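Long-range contact in Es1 family protein (Ehrlichia chaffeensis, PDB 3L3B), which is of unestablished function but belongs to the DJ-1/PfpI family, with an amidotransferase-like fold, and may act in isoprenoid biosynthesis: residues 157-162 with 214-219. Numbering follows the deposited sequence.
Sequences VCISPA and AYMRND
Cys158 carries most of this contact, its sulfur reaching across to the backbone and side chain of Met216. SG lies 3.3 Å from Met216 N and 3.7 Å from Tyr215 C, so the sulfur sits over the face of the peptide joining Tyr215 to Met216. Rotation about the cysteine's first torsion (chi1 -159°) carries SG toward the 214-219 loop and onto Met216. Met216, bent at chi2 and chi3, folds alongside the same sulfur: its CG comes within 3.6 Å of Cys158 SG, and its SD turns back over the Cys158-Ile159 peptide, 4.0 Å from Ile159 N. Ile159 CD1 brushes that SD more loosely, at 4.3 Å.

Val157 CG1 presses on Ala214 CB at 3.3 Å, tighter than usual for two carbons. Val157 also meets Met231, and Ala214 meets Val224, both of helix 221-238. Glu43 of helix 41-53 touches Val157, Cys158 and Ala214, and accepts a hydrogen bond from Tyr215 N.

Cys158 itself has a positive phi, 68°, at the first corner of a type II' turn closed by Ser160 N to Val157 O. Strand 154-157, this tight turn and helix 160-168 form a nucleophile elbow as in the DJ-1/PfpI family, where such a cysteine usually sits near a glutamate; Cys158 is probably its counterpart.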
ATOM      1  N   VAL B 157     -11.409  -0.275  10.004  1.00  8.72           N
ATOM      2  CA  VAL B 157     -11.079   1.009   9.418  1.00  9.32           C
ATOM      3  C   VAL B 157     -12.059   1.320   8.281  1.00  9.69           C
ATOM      4  O   VAL B 157     -12.498   0.423   7.505  1.00 10.02           O
ATOM      5  CB  VAL B 157      -9.637   0.980   8.858  1.00 10.02           C
ATOM      6  CG1 VAL B 157      -9.186   2.410   8.321  1.00  8.24           C
ATOM      7  CG2 VAL B 157      -8.666   0.395   9.918  1.00  9.86           C
ATOM      8  N   CYS B 158     -12.430   2.578   8.220  1.00 10.77           N
ATOM      9  CA  CYS B 158     -13.234   3.126   7.149  1.00 14.27           C
ATOM     10  C   CYS B 158     -14.681   2.587   7.126  1.00 13.28           C
ATOM     11  O   CYS B 158     -15.426   2.870   8.036  1.00 12.85           O
ATOM     12  CB  CYS B 158     -12.504   2.931   5.833  1.00 15.20           C
ATOM     13  SG  CYS B 158     -13.140   4.082   4.677  1.00 29.13           S
ATOM     14  N   ILE B 159     -15.088   1.829   6.118  1.00 11.85           N
ATOM     15  CA  ILE B 159     -16.444   1.250   6.138  1.00 11.71           C
ATOM     16  C   ILE B 159     -16.526  -0.038   6.970  1.00 10.45           C
ATOM     17  O   ILE B 159     -17.621  -0.479   7.369  1.00 10.50           O
ATOM     18  CB  ILE B 159     -16.935   0.954   4.707  1.00 11.75           C
ATOM     19  CG1 ILE B 159     -18.458   0.799   4.649  1.00 14.95           C
ATOM     20  CG2 ILE B 159     -16.175  -0.295   4.122  1.00 10.96           C
ATOM     21  CD1 ILE B 159     -19.302   2.025   5.152  1.00 16.25           C
ATOM     22  N   SER B 160     -15.390  -0.642   7.248  1.00  9.70           N
ATOM     23  CA  SER B 160     -15.382  -1.926   7.966  1.00  9.04           C
ATOM     24  C   SER B 160     -16.143  -1.897   9.313  1.00  9.17           C
ATOM     25  O   SER B 160     -16.749  -2.914   9.668  1.00  9.29           O
ATOM     26  CB  SER B 160     -13.950  -2.440   8.174  1.00  9.35           C
ATOM     27  OG  SER B 160     -13.399  -2.765   6.868  1.00 10.90           O
ATOM     28  N   PRO B 161     -16.147  -0.750  10.018  1.00  8.97           N
ATOM     29  CA  PRO B 161     -16.890  -0.729  11.281  1.00  9.54           C
ATOM     30  C   PRO B 161     -18.367  -1.030  11.110  1.00 10.04           C
ATOM     31  O   PRO B 161     -18.955  -1.662  11.988  1.00  9.36           O
ATOM     32  CB  PRO B 161     -16.638   0.684  11.823  1.00  8.31           C
ATOM     33  CG  PRO B 161     -15.313   1.058  11.311  1.00  9.43           C
ATOM     34  CD  PRO B 161     -15.230   0.408   9.915  1.00  9.73           C
ATOM     35  N   ALA B 162     -18.954  -0.580   9.986  1.00  9.24           N
ATOM     36  CA  ALA B 162     -20.363  -0.803   9.664  1.00  9.53           C
ATOM     37  C   ALA B 162     -20.627  -2.277   9.462  1.00 10.23           C
ATOM     38  O   ALA B 162     -21.630  -2.824   9.963  1.00 10.82           O
ATOM     39  CB  ALA B 162     -20.786   0.025   8.365  1.00 10.79           C
ATOM     40  N   ALA B 214     -10.517   7.148   8.574  1.00 15.07           N
ATOM     41  CA  ALA B 214      -9.603   7.015   7.409  1.00 15.24           C
ATOM     42  C   ALA B 214     -10.259   7.592   6.153  1.00 15.81           C
ATOM     43  O   ALA B 214     -10.751   8.723   6.188  1.00 15.89           O
ATOM     44  CB  ALA B 214      -9.190   5.535   7.208  1.00 14.24           C
ATOM     45  N   TYR B 215     -10.366   6.817   5.068  1.00 16.64           N
ATOM     46  CA  TYR B 215     -10.807   7.416   3.813  1.00 17.12           C
ATOM     47  C   TYR B 215     -12.339   7.506   3.643  1.00 18.42           C
ATOM     48  O   TYR B 215     -12.803   7.741   2.526  1.00 18.62           O
ATOM     49  CB  TYR B 215     -10.120   6.757   2.614  1.00 17.39           C
ATOM     50  CG  TYR B 215      -8.723   7.272   2.323  1.00 16.36           C
ATOM     51  CD1 TYR B 215      -8.535   8.525   1.772  1.00 14.32           C
ATOM     52  CD2 TYR B 215      -7.589   6.486   2.574  1.00 12.93           C
ATOM     53  CE1 TYR B 215      -7.274   8.978   1.468  1.00 14.76           C
ATOM     54  CE2 TYR B 215      -6.325   6.965   2.323  1.00 11.21           C
ATOM     55  CZ  TYR B 215      -6.172   8.178   1.742  1.00 13.83           C
ATOM     56  OH  TYR B 215      -4.902   8.653   1.467  1.00 14.97           O
ATOM     57  N   MET B 216     -13.131   7.408   4.730  1.00 18.83           N
ATOM     58  CA  MET B 216     -14.541   7.878   4.687  1.00 19.72           C
ATOM     59  C   MET B 216     -14.659   9.381   4.352  1.00 19.78           C
ATOM     60  O   MET B 216     -15.740   9.855   3.963  1.00 20.07           O
ATOM     61  CB  MET B 216     -15.277   7.638   6.020  1.00 20.32           C
ATOM     62  CG  MET B 216     -15.607   6.183   6.297  1.00 21.61           C
ATOM     63  SD  MET B 216     -16.586   5.376   5.012  1.00 28.78           S
ATOM     64  CE  MET B 216     -18.055   6.383   4.983  1.00 26.32           C
ATOM     65  N   ARG B 217     -13.562  10.112   4.559  1.00 20.27           N
ATOM     66  CA  ARG B 217     -13.415  11.506   4.149  1.00 20.66           C
ATOM     67  C   ARG B 217     -12.237  11.643   3.185  1.00 21.48           C
ATOM     68  O   ARG B 217     -11.276  10.834   3.198  1.00 21.22           O
ATOM     69  CB  ARG B 217     -13.154  12.425   5.349  1.00 19.72           C
ATOM     70  CG  ARG B 217     -14.296  12.499   6.384  1.00 19.65           C
ATOM     71  CD  ARG B 217     -13.925  13.500   7.461  1.00 17.64           C
ATOM     72  NE  ARG B 217     -14.859  13.583   8.596  1.00 18.66           N
ATOM     73  CZ  ARG B 217     -14.750  12.900   9.737  1.00 18.63           C
ATOM     74  NH1 ARG B 217     -13.797  11.977   9.922  1.00 18.06           N
ATOM     75  NH2 ARG B 217     -15.644  13.108  10.705  1.00 18.49           N
ATOM     76  N   ASN B 218     -12.314  12.702   2.388  1.00 21.95           N
ATOM     77  CA  ASN B 218     -11.335  12.969   1.332  1.00 23.79           C
ATOM     78  C   ASN B 218     -10.191  13.789   1.930  1.00 22.62           C
ATOM     79  O   ASN B 218      -9.998  14.978   1.611  1.00 23.67           O
ATOM     80  CB  ASN B 218     -12.012  13.725   0.172  1.00 24.41           C
ATOM     81  CG  ASN B 218     -11.463  13.333  -1.184  1.00 29.96           C
ATOM     82  OD1 ASN B 218     -10.644  12.402  -1.305  1.00 38.88           O
ATOM     83  ND2 ASN B 218     -11.917  14.033  -2.229  1.00 34.75           N
ATOM     84  N   ASP B 219      -9.438  13.127   2.800  1.00 20.69           N
ATOM     85  CA  ASP B 219      -8.469  13.767   3.671  1.00 19.52           C
ATOM     86  C   ASP B 219      -7.058  13.362   3.199  1.00 18.17           C
ATOM     87  O   ASP B 219      -6.896  12.547   2.282  1.00 18.41           O
ATOM     88  CB  ASP B 219      -8.715  13.309   5.101  1.00 19.90           C
ATOM     89  CG  ASP B 219      -8.353  14.345   6.120  1.00 22.80           C
ATOM     90  OD1 ASP B 219      -7.431  15.158   5.839  1.00 28.22           O
ATOM     91  OD2 ASP B 219      -8.984  14.347   7.208  1.00 26.89           O
TER